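Side-chain contacts in lipoprotein (Streptococcus pneumoniae, PDB 3CX3), which binds zinc and probably hands it to an ABC transporter for uptake into the cell: residues 14-17 with 18-22; 264-268 with 269-273. All coordinates share one frame; numbering follows the deposited sequence.

Contact 1: residues 14-17 with 18-22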
ATOM      1  N   VAL A  14      -7.310   6.561  14.679  1.00 41.71           N
ATOM      2  CA  VAL A  14      -7.411   7.081  13.332  1.00 39.77           C
ATOM      3  C   VAL A  14      -6.212   6.602  12.509  1.00 39.28           C
ATOM      4  O   VAL A  14      -5.107   6.352  13.017  1.00 39.37           O
ATOM      5  CB  VAL A  14      -7.635   8.617  13.301  1.00 39.64           C
ATOM      6  CG1 VAL A  14      -7.688   9.139  11.872  1.00 39.32           C
ATOM      7  CG2 VAL A  14      -8.944   8.967  13.988  1.00 39.55           C
ATOM      8  N   THR A  15      -6.457   6.492  11.216  1.00 38.51           N
ATOM      9  CA  THR A  15      -5.656   5.690  10.326  1.00 37.36           C
ATOM     10  C   THR A  15      -5.619   6.379   8.980  1.00 36.50           C
ATOM     11  O   THR A  15      -6.617   6.958   8.565  1.00 36.66           O
ATOM     12  CB  THR A  15      -6.288   4.317  10.300  1.00 37.32           C
ATOM     13  OG1 THR A  15      -5.512   3.444  11.148  1.00 37.47           O
ATOM     14  CG2 THR A  15      -6.435   3.789   8.914  1.00 35.91           C
ATOM     15  N   SER A  16      -4.471   6.361   8.311  1.00 35.99           N
ATOM     16  CA  SER A  16      -4.303   7.227   7.141  1.00 35.65           C
ATOM     17  C   SER A  16      -5.079   6.721   5.946  1.00 35.92           C
ATOM     18  O   SER A  16      -6.015   7.397   5.480  1.00 36.70           O
ATOM     19  CB  SER A  16      -2.842   7.521   6.811  1.00 34.84           C
ATOM     20  OG  SER A  16      -2.078   6.350   6.662  1.00 34.93           O
ATOM     21  N   PHE A  17      -4.718   5.523   5.485  1.00 35.64           N
ATOM     22  CA  PHE A  17      -5.356   4.900   4.329  1.00 35.10           C
ATOM     23  C   PHE A  17      -5.416   3.374   4.513  1.00 36.12           C
ATOM     24  O   PHE A  17      -5.071   2.897   5.592  1.00 36.54           O
ATOM     25  CB  PHE A  17      -4.721   5.392   3.013  1.00 33.98           C
ATOM     26  CG  PHE A  17      -3.455   4.689   2.614  1.00 30.45           C
ATOM     27  CD1 PHE A  17      -2.314   4.710   3.440  1.00 29.37           C
ATOM     28  CD2 PHE A  17      -3.378   4.060   1.381  1.00 25.63           C
ATOM     29  CE1 PHE A  17      -1.121   4.066   3.052  1.00 25.31           C
ATOM     30  CE2 PHE A  17      -2.218   3.416   0.987  1.00 27.43           C
ATOM     31  CZ  PHE A  17      -1.063   3.431   1.833  1.00 24.77           C
ATOM     32  N   TYR A  18      -5.872   2.632   3.501  1.00 37.29           N
ATOM     33  CA  TYR A  18      -6.317   1.244   3.684  1.00 38.86           C
ATOM     34  C   TYR A  18      -5.321   0.205   4.235  1.00 39.79           C
ATOM     35  O   TYR A  18      -5.670  -0.525   5.165  1.00 40.72           O
ATOM     36  CB  TYR A  18      -6.998   0.673   2.440  1.00 38.82           C
ATOM     37  CG  TYR A  18      -7.198  -0.817   2.567  1.00 40.13           C
ATOM     38  CD1 TYR A  18      -8.232  -1.324   3.354  1.00 42.79           C
ATOM     39  CD2 TYR A  18      -6.342  -1.727   1.928  1.00 40.11           C
ATOM     40  CE1 TYR A  18      -8.436  -2.707   3.483  1.00 43.40           C
ATOM     41  CE2 TYR A  18      -6.526  -3.117   2.062  1.00 41.25           C
ATOM     42  CZ  TYR A  18      -7.581  -3.591   2.846  1.00 43.11           C
ATOM     43  OH  TYR A  18      -7.814  -4.929   3.014  1.00 44.84           O
ATOM     44  N   PRO A  19      -4.122   0.059   3.618  1.00 40.10           N
ATOM     45  CA  PRO A  19      -3.218  -0.962   4.164  1.00 39.87           C
ATOM     46  C   PRO A  19      -3.026  -0.754   5.652  1.00 40.07           C
ATOM     47  O   PRO A  19      -2.789  -1.705   6.374  1.00 40.65           O
ATOM     48  CB  PRO A  19      -1.902  -0.710   3.425  1.00 39.73           C
ATOM     49  CG  PRO A  19      -2.293  -0.055   2.147  1.00 40.43           C
ATOM     50  CD  PRO A  19      -3.547   0.732   2.434  1.00 40.36           C
ATOM     51  N   ILE A  20      -3.129   0.492   6.094  1.00 39.96           N
ATOM     52  CA  ILE A  20      -2.980   0.826   7.510  1.00 40.35           C
ATOM     53  C   ILE A  20      -4.270   0.472   8.268  1.00 41.28           C
ATOM     54  O   ILE A  20      -4.229  -0.196   9.305  1.00 41.35           O
ATOM     55  CB  ILE A  20      -2.623   2.323   7.700  1.00 39.44           C
ATOM     56  CG1 ILE A  20      -1.147   2.595   7.407  1.00 37.78           C
ATOM     57  CG2 ILE A  20      -2.865   2.724   9.112  1.00 39.91           C
ATOM     58  CD1 ILE A  20      -0.520   1.676   6.400  1.00 34.15           C
ATOM     59  N   TYR A  21      -5.408   0.929   7.743  1.00 42.19           N
ATOM     60  CA  TYR A  21      -6.712   0.574   8.282  1.00 43.65           C
ATOM     61  C   TYR A  21      -6.752  -0.902   8.622  1.00 43.97           C
ATOM     62  O   TYR A  21      -6.996  -1.275   9.774  1.00 43.60           O
ATOM     63  CB  TYR A  21      -7.803   0.893   7.258  1.00 43.68           C
ATOM     64  CG  TYR A  21      -9.209   0.650   7.751  1.00 46.43           C
ATOM     65  CD1 TYR A  21      -9.700   1.319   8.874  1.00 47.93           C
ATOM     66  CD2 TYR A  21     -10.057  -0.248   7.086  1.00 48.46           C
ATOM     67  CE1 TYR A  21     -10.988   1.098   9.334  1.00 48.63           C
ATOM     68  CE2 TYR A  21     -11.350  -0.474   7.535  1.00 49.89           C
ATOM     69  CZ  TYR A  21     -11.811   0.207   8.660  1.00 50.62           C
ATOM     70  OH  TYR A  21     -13.096  -0.002   9.108  1.00 51.01           O
ATOM     71  N   ALA A  22      -6.462  -1.709   7.602  1.00 44.62           N
ATOM     72  CA  ALA A  22      -6.633  -3.142   7.609  1.00 45.87           C
ATOM     73  C   ALA A  22      -5.652  -3.840   8.510  1.00 47.20           C
ATOM     74  O   ALA A  22      -5.948  -4.891   9.058  1.00 47.44           O
ATOM     75  CB  ALA A  22      -6.488  -3.665   6.213  1.00 45.68           C
TER
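Thr15 meets the first turn of helix 18-28 with both of its branches. Its OG1 lies 3.4 Å from CG2 of Ile20. That hydroxyl is buried and has no polar partner in the model. Thr15 CG2 sits 3.6 Å from CB of Tyr21 and reaches the edge of the Tyr21 ring, near the ring plane. Ile20 can offer CG2 to Thr15 because that branch is anti to its backbone N, while CG1 runs past Ser16. Ser16 OG is 3.9 Å from CG1 of Ile20, but its polar partner is Glu70, to which it is hydrogen-bonded. The same hydroxyl lies in the plane of the Phe17 ring, at its edge.

Phe17 is the N-cap residue. Its carbonyl O accepts the N-H of Tyr21 at 2.9 Å. The bond is nearly straight (170° at the hydrogen). The CG of Phe17 stands between the backbone N and the carbonyl carbon (chi1 82°), and the ring folds back over the helix start. Pro19 CD then lies over one ring face, 3.6 Å from the centroid of the Phe17 ring, as a CH-pi contact. Ile20 CD1 approaches obliquely, 4.2 Å from CE1 of Phe17. Trp122 packs on Phe17 edge-to-face, and the Phe17 side chain is about 7 Å from the bound zinc ion. This is a strand-to-helix turn at the start of a beta-alpha-beta unit, here strand 12-15, helix 18-28 and strand 33-36 of a parallel sheet.

Contact 2: residues 264-268 with 269-273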
ATOM      1  N   ASN A 264     -15.533  -4.795  -0.110  1.00 83.39           N
ATOM      2  CA  ASN A 264     -15.855  -6.220  -0.005  1.00 84.45           C
ATOM      3  C   ASN A 264     -15.761  -6.670   1.466  1.00 85.31           C
ATOM      4  O   ASN A 264     -15.829  -5.837   2.372  1.00 85.83           O
ATOM      5  CB  ASN A 264     -14.985  -7.082  -0.955  1.00 84.35           C
ATOM      6  CG  ASN A 264     -13.475  -7.022  -0.632  1.00 84.07           C
ATOM      7  OD1 ASN A 264     -13.054  -7.186   0.518  1.00 82.92           O
ATOM      8  ND2 ASN A 264     -12.664  -6.797  -1.662  1.00 82.81           N
ATOM      9  N   ASP A 265     -15.614  -7.967   1.710  1.00 85.37           N
ATOM     10  CA  ASP A 265     -15.368  -8.460   3.063  1.00 84.69           C
ATOM     11  C   ASP A 265     -13.876  -8.690   3.284  1.00 81.39           C
ATOM     12  O   ASP A 265     -13.337  -8.352   4.343  1.00 81.38           O
ATOM     13  CB  ASP A 265     -16.139  -9.759   3.323  1.00 86.40           C
ATOM     14  CG  ASP A 265     -17.652  -9.559   3.324  1.00 90.11           C
ATOM     15  OD1 ASP A 265     -18.252  -9.498   2.221  1.00 92.74           O
ATOM     16  OD2 ASP A 265     -18.239  -9.474   4.434  1.00 92.37           O
ATOM     17  N   LYS A 266     -13.231  -9.230   2.249  1.00 76.51           N
ATOM     18  CA  LYS A 266     -11.872  -9.792   2.283  1.00 71.79           C
ATOM     19  C   LYS A 266     -10.887  -9.148   3.261  1.00 68.79           C
ATOM     20  O   LYS A 266     -10.940  -7.949   3.525  1.00 68.15           O
ATOM     21  CB  LYS A 266     -11.267  -9.814   0.871  1.00 72.01           C
ATOM     22  CG  LYS A 266     -12.221 -10.285  -0.230  1.00 71.27           C
ATOM     23  CD  LYS A 266     -11.649 -10.003  -1.609  1.00 71.63           C
ATOM     24  CE  LYS A 266     -11.238 -11.276  -2.344  1.00 72.49           C
ATOM     25  NZ  LYS A 266     -10.365 -12.177  -1.543  1.00 73.27           N
ATOM     26  N   THR A 267      -9.986  -9.984   3.778  1.00 65.27           N
ATOM     27  CA  THR A 267      -8.924  -9.601   4.705  1.00 61.99           C
ATOM     28  C   THR A 267      -7.949  -8.689   3.942  1.00 59.56           C
ATOM     29  O   THR A 267      -8.217  -8.353   2.796  1.00 59.10           O
ATOM     30  CB  THR A 267      -8.239 -10.903   5.252  1.00 62.32           C
ATOM     31  OG1 THR A 267      -8.109 -10.843   6.676  1.00 62.86           O
ATOM     32  CG2 THR A 267      -6.888 -11.131   4.658  1.00 62.06           C
ATOM     33  N   TYR A 268      -6.842  -8.262   4.549  1.00 56.76           N
ATOM     34  CA  TYR A 268      -5.830  -7.535   3.764  1.00 54.28           C
ATOM     35  C   TYR A 268      -5.098  -8.506   2.849  1.00 54.05           C
ATOM     36  O   TYR A 268      -5.067  -8.320   1.628  1.00 53.60           O
ATOM     37  CB  TYR A 268      -4.826  -6.782   4.638  1.00 53.92           C
ATOM     38  CG  TYR A 268      -3.736  -6.141   3.813  1.00 51.60           C
ATOM     39  CD1 TYR A 268      -3.983  -4.986   3.087  1.00 49.39           C
ATOM     40  CD2 TYR A 268      -2.471  -6.704   3.734  1.00 50.20           C
ATOM     41  CE1 TYR A 268      -3.004  -4.407   2.307  1.00 48.28           C
ATOM     42  CE2 TYR A 268      -1.476  -6.116   2.955  1.00 49.31           C
ATOM     43  CZ  TYR A 268      -1.757  -4.968   2.248  1.00 47.41           C
ATOM     44  OH  TYR A 268      -0.800  -4.386   1.467  1.00 45.53           O
ATOM     45  N   LEU A 269      -4.525  -9.546   3.452  1.00 54.17           N
ATOM     46  CA  LEU A 269      -3.777 -10.560   2.731  1.00 54.69           C
ATOM     47  C   LEU A 269      -4.600 -11.275   1.658  1.00 54.74           C
ATOM     48  O   LEU A 269      -4.070 -11.650   0.604  1.00 54.85           O
ATOM     49  CB  LEU A 269      -3.152 -11.549   3.704  1.00 54.84           C
ATOM     50  CG  LEU A 269      -1.904 -10.982   4.386  1.00 56.25           C
ATOM     51  CD1 LEU A 269      -1.350 -11.957   5.409  1.00 57.25           C
ATOM     52  CD2 LEU A 269      -0.828 -10.597   3.359  1.00 57.02           C
ATOM     53  N   GLU A 270      -5.892 -11.435   1.922  1.00 54.84           N
ATOM     54  CA  GLU A 270      -6.838 -11.949   0.945  1.00 54.96           C
ATOM     55  C   GLU A 270      -6.936 -11.061  -0.305  1.00 53.90           C
ATOM     56  O   GLU A 270      -7.019 -11.589  -1.417  1.00 54.13           O
ATOM     57  CB  GLU A 270      -8.204 -12.169   1.596  1.00 55.83           C
ATOM     58  CG  GLU A 270      -8.202 -13.363   2.543  1.00 59.72           C
ATOM     59  CD  GLU A 270      -9.520 -13.621   3.238  1.00 65.08           C
ATOM     60  OE1 GLU A 270      -9.604 -14.670   3.911  1.00 67.35           O
ATOM     61  OE2 GLU A 270     -10.465 -12.801   3.130  1.00 66.51           O
ATOM     62  N   ASN A 271      -6.912  -9.731  -0.125  1.00 51.94           N
ATOM     63  CA  ASN A 271      -6.873  -8.775  -1.253  1.00 50.38           C
ATOM     64  C   ASN A 271      -5.513  -8.697  -1.965  1.00 49.71           C
ATOM     65  O   ASN A 271      -5.448  -8.565  -3.207  1.00 49.23           O
ATOM     66  CB  ASN A 271      -7.259  -7.358  -0.805  1.00 50.43           C
ATOM     67  CG  ASN A 271      -8.752  -7.171  -0.617  1.00 49.46           C
ATOM     68  OD1 ASN A 271      -9.541  -7.249  -1.565  1.00 48.86           O
ATOM     69  ND2 ASN A 271      -9.140  -6.868   0.611  1.00 48.81           N
ATOM     70  N   LEU A 272      -4.432  -8.733  -1.177  1.00 48.85           N
ATOM     71  CA  LEU A 272      -3.087  -8.832  -1.735  1.00 48.50           C
ATOM     72  C   LEU A 272      -3.013 -10.071  -2.621  1.00 49.77           C
ATOM     73  O   LEU A 272      -2.683  -9.976  -3.808  1.00 49.62           O
ATOM     74  CB  LEU A 272      -2.026  -8.860  -0.624  1.00 47.83           C
ATOM     75  CG  LEU A 272      -0.524  -8.870  -0.949  1.00 45.84           C
ATOM     76  CD1 LEU A 272      -0.085  -7.809  -1.956  1.00 43.40           C
ATOM     77  CD2 LEU A 272       0.251  -8.705   0.322  1.00 45.98           C
ATOM     78  N   GLU A 273      -3.375 -11.218  -2.046  1.00 51.67           N
ATOM     79  CA  GLU A 273      -3.384 -12.471  -2.770  1.00 54.25           C
ATOM     80  C   GLU A 273      -4.228 -12.407  -4.032  1.00 55.21           C
ATOM     81  O   GLU A 273      -3.819 -12.945  -5.075  1.00 56.18           O
ATOM     82  CB  GLU A 273      -3.865 -13.621  -1.879  1.00 54.58           C
ATOM     83  CG  GLU A 273      -4.236 -14.887  -2.641  1.00 57.60           C
ATOM     84  CD  GLU A 273      -4.021 -16.170  -1.842  1.00 61.79           C
ATOM     85  OE1 GLU A 273      -3.833 -17.242  -2.470  1.00 63.54           O
ATOM     86  OE2 GLU A 273      -4.034 -16.115  -0.596  1.00 62.61           O
TER
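Glu270 reaches back to Thr267 at the start of helix 268-281, the last helix of the chain, and forms one half of a capping box. Its OE2 accepts the backbone N-H of Thr267, three residues earlier, at 2.9 Å, with an angle of 170° at the hydrogen. The donor stands above the carboxylate plane. Glu270 CG is anti to the carbonyl carbon (chi1 -72°), which lays it 3.3 Å from CG2 of Thr267. The extended rest of the chain then carries OE2 to Thr267 N. Thr267 OG1 bonds weakly to Glu26 instead. Next to it, Leu272 N bonds to Tyr268 O at 2.9 Å. Tyr268 OH is hydrogen-bonded to the backbone O of Trp122, and its CE2 packs obliquely 4.1 Å from CD2 of Leu272.

Asn271 turns its amide back toward the incoming loop. Its ND2 makes a weak bond to Thr267 O and another weak one to the OH of Tyr18. Lys266 bends at chi3 and chi4, which brings NZ to a weak bond with Glu270 O, while its CD brushes the Asn271 amide oxygen. The Asn264 and Asn271 amide planes are nearly coplanar, and Asn264 ND2 donates to a lone pair of Asn271 OD1 at 3.2 Å.

Contact 1 comes first along the chain, where strand 12-15 of the N-terminal parallel sheet passes into helix 18-28. Contact 2 comes near the C-terminus, where the chain returns after passing through the second parallel sheet. Their centres are 14 Å apart, yet they touch. The Tyr18 ring packs on that of Tyr268, with CE2 of Tyr18 3.3 Å from CD1 of Tyr268, and CB of Ala22 meets CB of Tyr268. Helix 268-281 thus packs on helix 18-28 of the first sheet's beta-alpha-beta unit, which probably contributes to joining the two halves. Contact 1 is the nearer to zinc, which is bound by His44, His120, His184 and Glu259.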